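Local atomic coordinates of thiol transferase (Phanerochaete chrysosporium, PDB entry 4F0B), a protein that probably acts as a Ure2p-like glutathione transferase of thiol transferase type, and here holds oxidized glutathione in the pocket of its GST fold. Residues F79-T84 with L88-Q93; V9-A14 with W20-L25; G127-Q132 with N149-E154. All coordinates share one frame; numbering follows the deposited sequence.

In the fold
Contacts 1 and 2 belong to the thioredoxin-like N-terminal domain, and contact 3 to the helical C-terminal domain. Contacts 1 and 2, centred about 10 Å apart, both reach one mixed sheet; they meet where Leu88 and Leu91 pack on Leu25 and where Thr84 meets Val21. Contact 3 is centred about 26 Å from contact 1 and 24 Å from contact 2, touching neither. The nearest atoms of contacts 1 and 3 are about 8 Å apart, and the same oxidized glutathione touches both: Glu83 and Thr84 grip one of its ends, while Gly127, Pro128 and Gly131 line another part of the pocket. Contacts 1 and 3 also both meet the second subunit, whereas contact 2 meets no other protein chain of the assembly.

Contact 1: residues F79-T84 with L88-Q93. With GDS (oxidized glutathione disulfide), chain C.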
# COMPACT_ATOMS: atom_id res chain seq x y z
N PHE A 79 7.27 20.67 3.14
CA PHE A 79 6.08 19.83 2.90
C PHE A 79 6.40 18.39 3.27
O PHE A 79 7.33 17.82 2.71
CB PHE A 79 5.67 19.90 1.41
CG PHE A 79 4.49 19.04 1.07
CD1 PHE A 79 3.21 19.42 1.46
CD2 PHE A 79 4.66 17.84 0.38
CE1 PHE A 79 2.11 18.64 1.17
CE2 PHE A 79 3.55 17.04 0.08
CZ PHE A 79 2.26 17.45 0.48
N PRO A 80 5.63 17.78 4.17
CA PRO A 80 5.98 16.42 4.63
C PRO A 80 5.34 15.33 3.76
O PRO A 80 4.22 15.47 3.28
CB PRO A 80 5.39 16.38 6.05
CG PRO A 80 4.16 17.26 5.97
CD PRO A 80 4.53 18.37 4.98
N VAL A 81 6.08 14.24 3.57
CA VAL A 81 5.53 13.07 2.90
C VAL A 81 5.95 11.83 3.67
O VAL A 81 7.16 11.62 3.92
CB VAL A 81 6.04 12.94 1.42
CG1 VAL A 81 5.28 11.82 0.72
CG2 VAL A 81 5.88 14.26 0.65
N PHE A 82 4.98 11.01 4.04
CA PHE A 82 5.29 9.72 4.68
C PHE A 82 4.73 8.59 3.82
O PHE A 82 3.96 8.85 2.86
CB PHE A 82 4.82 9.67 6.17
CG PHE A 82 3.32 9.59 6.36
CD1 PHE A 82 2.52 10.71 6.20
CD2 PHE A 82 2.72 8.41 6.77
CE1 PHE A 82 1.12 10.64 6.37
CE2 PHE A 82 1.32 8.33 6.96
CZ PHE A 82 0.54 9.44 6.76
N GLU A 83 5.16 7.36 4.15
CA GLU A 83 4.90 6.09 3.43
C GLU A 83 5.83 5.96 2.22
O GLU A 83 5.75 6.75 1.26
CB GLU A 83 3.44 5.94 2.98
CG GLU A 83 2.45 5.87 4.14
CD GLU A 83 2.53 4.57 4.93
OE1 GLU A 83 2.80 3.51 4.32
OE2 GLU A 83 2.34 4.60 6.16
N THR A 84 6.72 4.96 2.29
CA THR A 84 7.70 4.70 1.22
C THR A 84 7.17 5.00 -0.19
O THR A 84 7.75 5.84 -0.90
CB THR A 84 8.16 3.21 1.21
OG1 THR A 84 7.01 2.36 1.24
CG2 THR A 84 9.08 2.93 2.38
N LEU A 88 8.19 7.91 -2.97
CA LEU A 88 8.74 7.66 -4.31
C LEU A 88 7.93 8.40 -5.37
O LEU A 88 8.48 9.03 -6.28
CB LEU A 88 8.75 6.15 -4.60
CG LEU A 88 9.67 5.33 -3.69
CD1 LEU A 88 9.53 3.84 -4.00
CD2 LEU A 88 11.15 5.67 -3.88
N LEU A 89 6.60 8.30 -5.28
CA LEU A 89 5.73 8.99 -6.24
C LEU A 89 5.90 10.52 -6.18
O LEU A 89 5.95 11.17 -7.22
CB LEU A 89 4.27 8.61 -5.99
CG LEU A 89 3.98 7.16 -6.44
CD1 LEU A 89 2.73 6.69 -5.73
CD2 LEU A 89 3.75 7.13 -7.92
N TYR A 90 5.97 11.09 -4.98
CA TYR A 90 6.16 12.53 -4.84
C TYR A 90 7.48 13.00 -5.46
O TYR A 90 7.53 13.98 -6.18
CB TYR A 90 6.20 12.90 -3.35
CG TYR A 90 6.37 14.38 -3.13
CD1 TYR A 90 5.25 15.23 -3.10
CD2 TYR A 90 7.64 14.95 -2.98
CE1 TYR A 90 5.41 16.61 -2.93
CE2 TYR A 90 7.80 16.33 -2.80
CZ TYR A 90 6.68 17.16 -2.78
OH TYR A 90 6.85 18.53 -2.60
N LEU A 91 8.56 12.29 -5.13
CA LEU A 91 9.86 12.69 -5.63
C LEU A 91 9.91 12.55 -7.14
O LEU A 91 10.48 13.42 -7.84
CB LEU A 91 10.97 11.87 -4.97
CG LEU A 91 11.24 12.16 -3.49
CD1 LEU A 91 12.22 11.15 -2.93
CD2 LEU A 91 11.79 13.58 -3.31
N ALA A 92 9.31 11.49 -7.66
CA ALA A 92 9.24 11.35 -9.11
C ALA A 92 8.47 12.51 -9.74
O ALA A 92 8.93 13.09 -10.73
CB ALA A 92 8.64 10.01 -9.51
N GLN A 93 7.32 12.86 -9.18
CA GLN A 93 6.50 13.90 -9.79
C GLN A 93 7.23 15.24 -9.80
O GLN A 93 7.12 16.01 -10.75
CB GLN A 93 5.15 14.01 -9.06
CG GLN A 93 4.29 15.22 -9.55
CD GLN A 93 2.90 15.30 -8.88
OE1 GLN A 93 2.67 14.66 -7.86
NE2 GLN A 93 1.99 16.06 -9.48
N1 GDS C . 4.07 1.33 5.33
CA1 GDS C . 5.26 2.07 5.84
C1 GDS C . 6.09 2.55 4.62
OE1 GDS C . 6.02 1.88 3.56
OE2 GDS C . 6.77 3.58 4.76
CB1 GDS C . 6.13 1.12 6.69
CG1 GDS C . 7.31 1.85 7.34
CD1 GDS C . 7.93 0.95 8.40
O1 GDS C . 7.57 -0.19 8.66
N2 GDS C . 8.93 1.55 9.14
CA2 GDS C . 9.66 0.84 10.20
C2 GDS C . 9.65 1.68 11.46
O2 GDS C . 9.83 2.93 11.42
CB2 GDS C . 11.13 0.59 9.84
SG2 GDS C . 11.39 -0.30 8.31
N3 GDS C . 9.46 0.98 12.59
CA3 GDS C . 9.47 1.69 13.88
C3 GDS C . 8.29 1.35 14.72
OE3 GDS C . 8.22 1.95 15.82
OE4 GDS C . 7.44 0.53 14.30
N4 GDS C . 7.26 -2.97 7.98
CA4 GDS C . 6.09 -3.52 7.31
C4 GDS C . 5.75 -2.83 5.95
OE5 GDS C . 6.65 -2.25 5.31
OE6 GDS C . 4.57 -2.93 5.58
C5 GDS C . 8.03 -3.77 8.72
O5 GDS C . 7.78 -4.99 8.87
CA5 GDS C . 9.22 -3.13 9.41
N5 GDS C . 9.40 -3.72 10.76
CB5 GDS C . 10.44 -3.39 8.48
SG5 GDS C . 11.87 -2.47 9.04
CA6 GDS C . 7.28 -2.88 14.31
C6 GDS C . 6.59 -4.25 14.40
OE7 GDS C . 6.17 -4.77 13.34
OE8 GDS C . 6.44 -4.74 15.55
N6 GDS C . 6.82 -2.07 15.44
CB6 GDS C . 8.83 -3.04 14.37
CG6 GDS C . 9.51 -3.75 13.16
CD6 GDS C . 9.33 -2.95 11.90
O6 GDS C . 9.10 -1.76 11.84
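Thr84 and Leu88 are joined by a backbone bond of one helical turn, Leu88 N to Thr84 O at 3.0 Å, while further back the strand passes the helix with the CA atoms of Val81 and Tyr90 7.8 Å apart. Tyr90 fills this interval. With CG anti to the backbone N (chi1 -179°) its ring reaches back to the strand, where Val81 CG2 sits over one face, 4.0 Å from the ring centroid, in a CH-pi contact. The Phe79 ring lies nearly parallel to it, at 25°, but slid so far aside that the two hardly overlap; Phe79 CE2 meets Tyr90 CE1 at 3.6 Å. The phenol oxygen bonds to His76 and to Lys110 of the second subunit. Were Tyr90 reduced to an alanine, Val81 and Phe79 would probably face a gap, and both polar partners would lose their hydroxyl. Glu83 OE1, also bonded to His123, accepts from the ligand's N1 at 2.7 Å. Thr84 grips the carboxylate twice, through its backbone N to OE2 at 2.8 Å and through OG1, which also bonds to Lys182, to OE1 at 2.6 Å. The two residues occupy the place of the Gln-Ser or Glu-Ser pair of other glutathione transferases, consistent with a general principle: a strand-to-helix turn reads both charged groups of the gamma-glutamyl end, the helix start probably favouring the carboxylate.

Contact 2: residues V9-A14 with W20-L25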
# COMPACT_ATOMS: atom_id res chain seq x y z
N VAL A 9 15.58 18.61 0.22
CA VAL A 9 14.87 17.45 0.73
C VAL A 9 15.58 17.01 2.00
O VAL A 9 16.82 16.99 2.04
CB VAL A 9 14.86 16.30 -0.31
CG1 VAL A 9 14.29 15.04 0.30
CG2 VAL A 9 14.01 16.70 -1.52
N VAL A 10 14.82 16.74 3.05
CA VAL A 10 15.37 16.08 4.25
C VAL A 10 14.75 14.68 4.32
O VAL A 10 13.53 14.53 4.21
CB VAL A 10 15.02 16.85 5.53
CG1 VAL A 10 15.65 16.17 6.75
CG2 VAL A 10 15.47 18.33 5.43
N HIS A 11 15.59 13.65 4.44
CA HIS A 11 15.14 12.26 4.48
C HIS A 11 15.33 11.71 5.88
O HIS A 11 16.49 11.58 6.32
CB HIS A 11 15.98 11.43 3.50
CG HIS A 11 15.51 10.01 3.36
ND1 HIS A 11 16.38 8.99 3.07
CD2 HIS A 11 14.28 9.43 3.47
CE1 HIS A 11 15.72 7.84 2.98
NE2 HIS A 11 14.44 8.08 3.23
N TYR A 12 14.22 11.39 6.56
CA TYR A 12 14.25 10.80 7.89
C TYR A 12 14.17 9.29 7.70
O TYR A 12 13.16 8.78 7.17
CB TYR A 12 13.04 11.30 8.70
CG TYR A 12 13.07 12.79 8.93
CD1 TYR A 12 13.71 13.33 10.06
CD2 TYR A 12 12.48 13.68 8.02
CE1 TYR A 12 13.76 14.70 10.28
CE2 TYR A 12 12.54 15.07 8.23
CZ TYR A 12 13.17 15.56 9.37
OH TYR A 12 13.26 16.89 9.63
N THR A 13 15.24 8.59 8.09
CA THR A 13 15.34 7.20 7.68
C THR A 13 16.13 6.35 8.66
O THR A 13 16.61 6.82 9.69
CB THR A 13 15.92 7.15 6.26
OG1 THR A 13 15.63 5.86 5.71
CG2 THR A 13 17.42 7.41 6.25
N ALA A 14 16.27 5.06 8.29
CA ALA A 14 17.09 4.09 9.02
C ALA A 14 17.46 3.02 8.01
O ALA A 14 16.79 2.89 6.98
CB ALA A 14 16.31 3.49 10.21
N TRP A 20 15.73 2.38 2.91
CA TRP A 20 16.69 2.54 1.82
C TRP A 20 16.05 3.15 0.59
O TRP A 20 16.74 3.78 -0.20
CB TRP A 20 17.25 1.18 1.39
CG TRP A 20 18.12 0.52 2.43
CD1 TRP A 20 19.06 1.12 3.21
CD2 TRP A 20 18.13 -0.88 2.76
NE1 TRP A 20 19.65 0.17 4.05
CE2 TRP A 20 19.09 -1.06 3.77
CE3 TRP A 20 17.41 -2.00 2.30
CZ2 TRP A 20 19.34 -2.30 4.37
CZ3 TRP A 20 17.65 -3.25 2.90
CH2 TRP A 20 18.61 -3.39 3.91
N VAL A 21 14.75 2.92 0.40
CA VAL A 21 14.22 3.11 -0.95
C VAL A 21 14.11 4.58 -1.42
O VAL A 21 14.44 4.87 -2.58
CB VAL A 21 12.97 2.25 -1.27
CG1 VAL A 21 13.27 0.79 -1.02
CG2 VAL A 21 11.72 2.68 -0.52
N PRO A 22 13.70 5.52 -0.54
CA PRO A 22 13.75 6.91 -1.04
C PRO A 22 15.17 7.39 -1.30
O PRO A 22 15.37 8.22 -2.20
CB PRO A 22 13.08 7.73 0.07
CG PRO A 22 12.23 6.70 0.87
CD PRO A 22 13.12 5.46 0.83
N ALA A 23 16.15 6.91 -0.53
CA ALA A 23 17.54 7.33 -0.75
C ALA A 23 18.06 6.80 -2.09
O ALA A 23 18.78 7.48 -2.80
CB ALA A 23 18.45 6.88 0.41
N ILE A 24 17.67 5.57 -2.42
CA ILE A 24 17.99 5.03 -3.74
C ILE A 24 17.42 5.93 -4.85
O ILE A 24 18.17 6.33 -5.74
CB ILE A 24 17.48 3.60 -3.89
CG1 ILE A 24 18.30 2.66 -2.99
CG2 ILE A 24 17.55 3.18 -5.38
CD1 ILE A 24 17.68 1.24 -2.87
N LEU A 25 16.14 6.29 -4.77
CA LEU A 25 15.61 7.17 -5.78
C LEU A 25 16.32 8.53 -5.81
O LEU A 25 16.63 9.03 -6.89
CB LEU A 25 14.11 7.34 -5.61
CG LEU A 25 13.48 8.27 -6.65
CD1 LEU A 25 13.66 7.80 -8.08
CD2 LEU A 25 12.01 8.43 -6.31
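His11 on the strand and Ala23 on the helix bring their CA atoms to 7.6 Å, the segments running roughly antiparallel at 152° with their axes 9.0 Å apart. A chi1 near 180° (-174°) sends the imidazole straight off the strand to the helix. His11 NE2 lies 3.5 Å from Pro22 CB, the two side chains crossing at about a right angle; one residue on, Ala23 CB is 3.9 Å from His11 CE1. Thr13, two residues along the strand, lays its CB over one face of the same ring, while its OG1 bonds to the carbonyl of Gly19 just ahead of the helix. Near the turn the approach is wider: Ala14 O and Trp20 N are 4.2 Å apart, and the Trp20 indole has a cation-pi partner in Arg188. Strand 9-13 and helix 20-33 open the beta-alpha-beta unit completed by strand 38-42, the thioredoxin-like beginning of a GST. Across this interface the imidazole rests through NE2 and CE1 on a proline and an alanine, an example of how a polar ring can join strand to helix by shape and van der Waals packing rather than by a directed bond.

Contact 3: residues G127-Q132 with N149-E154; sequences GPMQGQ and NRYLNE. With GDS (oxidized glutathione disulfide), chain C.
Met129 and Tyr151 mark the nearest approach of two helices that run at 140° to each other with their axes 8.3 Å apart. The tight part of the interface is built round the Tyr151 ring. Gln132 CB rests over one face, 3.6 Å from the ring centroid, and Arg150 CG lies over the centre of the opposite face. Met129 SD arrives in plane at the edge, 3.7 Å from Tyr151 CE1, a Met-aromatic contact that Met129 reaches by folding at its second torsion (-64°) and its third. The ring is thus held on both faces and along one edge. Beside it Met129 CG packs as closely on Glu154 CG, at 3.6 Å, and the Glu154 carboxylate forms salt bridges with Arg157 and with Arg70 of the second subunit. Gln132 folds too, at chi2 (-34°), and turns its amide back to its own helix: NE2 bonds to Pro128 O at 3.0 Å, in the carbonyl plane on a lone pair, an oxygen that also receives Gln132 N. The amide oxygen OE1 is thereby offered to Tyr151 OH and Arg150 of the second subunit, and the symmetric exchange ties the dimer together. The loose side is that of Asn149 and Asn153, which face solvent and touch nothing of 127-132. The other side of helix 109-139 belongs to the pocket, with Gly131 CA 3.2 Å from the ligand's O5, where a side-chain carbon would clash. Within the all-helical C-terminal domain, Met129 also packs on Leu158 of helix 145-166, and Gln130 bonds to Thr193 of helix 190-193.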
# COMPACT_ATOMS: atom_id res chain seq x y z
N GLY A 127 5.84 -5.97 1.49
CA GLY A 127 6.38 -5.31 2.67
C GLY A 127 5.72 -5.80 3.96
O GLY A 127 6.40 -6.24 4.91
N PRO A 128 4.38 -5.80 4.03
CA PRO A 128 3.72 -6.25 5.27
C PRO A 128 4.04 -7.73 5.55
O PRO A 128 4.36 -8.08 6.70
CB PRO A 128 2.24 -6.06 4.96
CG PRO A 128 2.23 -4.82 4.03
CD PRO A 128 3.46 -5.04 3.16
N MET A 129 3.93 -8.61 4.55
CA MET A 129 4.05 -10.04 4.83
C MET A 129 5.49 -10.49 5.06
O MET A 129 5.75 -11.26 6.00
CB MET A 129 3.41 -10.85 3.71
CG MET A 129 1.93 -10.60 3.56
SD MET A 129 0.93 -11.10 5.00
CE MET A 129 0.66 -9.54 5.83
N GLN A 130 6.43 -9.93 4.29
CA GLN A 130 7.82 -10.25 4.53
C GLN A 130 8.28 -9.61 5.85
O GLN A 130 9.07 -10.21 6.59
CB GLN A 130 8.68 -9.80 3.35
CG GLN A 130 10.11 -10.41 3.40
CD GLN A 130 10.97 -9.92 2.27
OE1 GLN A 130 10.46 -9.49 1.24
NE2 GLN A 130 12.27 -9.99 2.46
N GLY A 131 7.66 -8.47 6.21
CA GLY A 131 7.96 -7.85 7.50
C GLY A 131 7.48 -8.74 8.65
O GLY A 131 8.14 -8.81 9.70
N GLN A 132 6.35 -9.44 8.46
CA GLN A 132 5.87 -10.34 9.52
C GLN A 132 6.76 -11.56 9.56
O GLN A 132 7.02 -12.09 10.65
CB GLN A 132 4.41 -10.77 9.29
CG GLN A 132 3.40 -9.59 9.24
CD GLN A 132 3.75 -8.44 10.16
OE1 GLN A 132 3.67 -8.54 11.39
NE2 GLN A 132 4.17 -7.34 9.56
N ASN A 149 5.99 -20.16 9.64
CA ASN A 149 5.63 -20.82 8.39
C ASN A 149 4.58 -20.04 7.61
O ASN A 149 4.66 -19.91 6.38
CB ASN A 149 5.17 -22.25 8.66
CG ASN A 149 6.29 -23.13 9.14
OD1 ASN A 149 7.45 -22.85 8.86
ND2 ASN A 149 5.95 -24.19 9.86
N ARG A 150 3.58 -19.51 8.30
CA ARG A 150 2.54 -18.75 7.58
C ARG A 150 3.17 -17.63 6.76
O ARG A 150 2.87 -17.44 5.56
CB ARG A 150 1.52 -18.15 8.55
CG ARG A 150 0.69 -17.05 7.92
CD ARG A 150 -0.56 -16.74 8.79
NE ARG A 150 -1.27 -15.55 8.33
CZ ARG A 150 -2.12 -15.52 7.30
NH1 ARG A 150 -2.41 -16.63 6.60
NH2 ARG A 150 -2.64 -14.35 6.95
N TYR A 151 4.03 -16.84 7.40
CA TYR A 151 4.57 -15.66 6.70
C TYR A 151 5.71 -15.99 5.77
O TYR A 151 5.83 -15.30 4.75
CB TYR A 151 4.88 -14.50 7.69
CG TYR A 151 3.61 -14.04 8.35
CD1 TYR A 151 2.65 -13.38 7.60
CD2 TYR A 151 3.34 -14.35 9.69
CE1 TYR A 151 1.42 -13.02 8.15
CE2 TYR A 151 2.12 -13.99 10.27
CZ TYR A 151 1.17 -13.34 9.50
OH TYR A 151 -0.05 -12.99 10.05
N LEU A 152 6.49 -17.04 6.01
CA LEU A 152 7.42 -17.49 4.99
C LEU A 152 6.65 -18.01 3.76
O LEU A 152 7.01 -17.65 2.62
CB LEU A 152 8.37 -18.54 5.54
CG LEU A 152 9.50 -18.03 6.43
CD1 LEU A 152 10.29 -19.23 6.98
CD2 LEU A 152 10.44 -17.09 5.68
N ASN A 153 5.59 -18.78 3.98
CA ASN A 153 4.83 -19.29 2.85
C ASN A 153 4.14 -18.18 2.08
O ASN A 153 4.10 -18.21 0.85
CB ASN A 153 3.83 -20.34 3.31
CG ASN A 153 4.51 -21.65 3.63
OD1 ASN A 153 5.64 -21.91 3.20
ND2 ASN A 153 3.84 -22.47 4.43
N GLU A 154 3.57 -17.19 2.79
CA GLU A 154 2.94 -16.09 2.08
C GLU A 154 3.98 -15.26 1.32
O GLU A 154 3.72 -14.82 0.18
CB GLU A 154 2.15 -15.21 3.06
CG GLU A 154 1.52 -14.00 2.42
CD GLU A 154 0.51 -14.29 1.32
OE1 GLU A 154 0.06 -15.45 1.15
OE2 GLU A 154 0.21 -13.31 0.61
N1 GDS C . 4.07 1.33 5.33
CA1 GDS C . 5.26 2.07 5.84
C1 GDS C . 6.09 2.55 4.62
OE1 GDS C . 6.02 1.88 3.56
OE2 GDS C . 6.77 3.58 4.76
CB1 GDS C . 6.13 1.12 6.69
CG1 GDS C . 7.31 1.85 7.34
CD1 GDS C . 7.93 0.95 8.40
O1 GDS C . 7.57 -0.19 8.66
N2 GDS C . 8.93 1.55 9.14
CA2 GDS C . 9.66 0.84 10.20
C2 GDS C . 9.65 1.68 11.46
O2 GDS C . 9.83 2.93 11.42
CB2 GDS C . 11.13 0.59 9.84
SG2 GDS C . 11.39 -0.30 8.31
N3 GDS C . 9.46 0.98 12.59
CA3 GDS C . 9.47 1.69 13.88
C3 GDS C . 8.29 1.35 14.72
OE3 GDS C . 8.22 1.95 15.82
OE4 GDS C . 7.44 0.53 14.30
N4 GDS C . 7.26 -2.97 7.98
CA4 GDS C . 6.09 -3.52 7.31
C4 GDS C . 5.75 -2.83 5.95
OE5 GDS C . 6.65 -2.25 5.31
OE6 GDS C . 4.57 -2.93 5.58
C5 GDS C . 8.03 -3.77 8.72
O5 GDS C . 7.78 -4.99 8.87
CA5 GDS C . 9.22 -3.13 9.41
N5 GDS C . 9.40 -3.72 10.76
CB5 GDS C . 10.44 -3.39 8.48
SG5 GDS C . 11.87 -2.47 9.04
CA6 GDS C . 7.28 -2.88 14.31
C6 GDS C . 6.59 -4.25 14.40
OE7 GDS C . 6.17 -4.77 13.34
OE8 GDS C . 6.44 -4.74 15.55
N6 GDS C . 6.82 -2.07 15.44
CB6 GDS C . 8.83 -3.04 14.37
CG6 GDS C . 9.51 -3.75 13.16
CD6 GDS C . 9.33 -2.95 11.90
O6 GDS C . 9.10 -1.76 11.84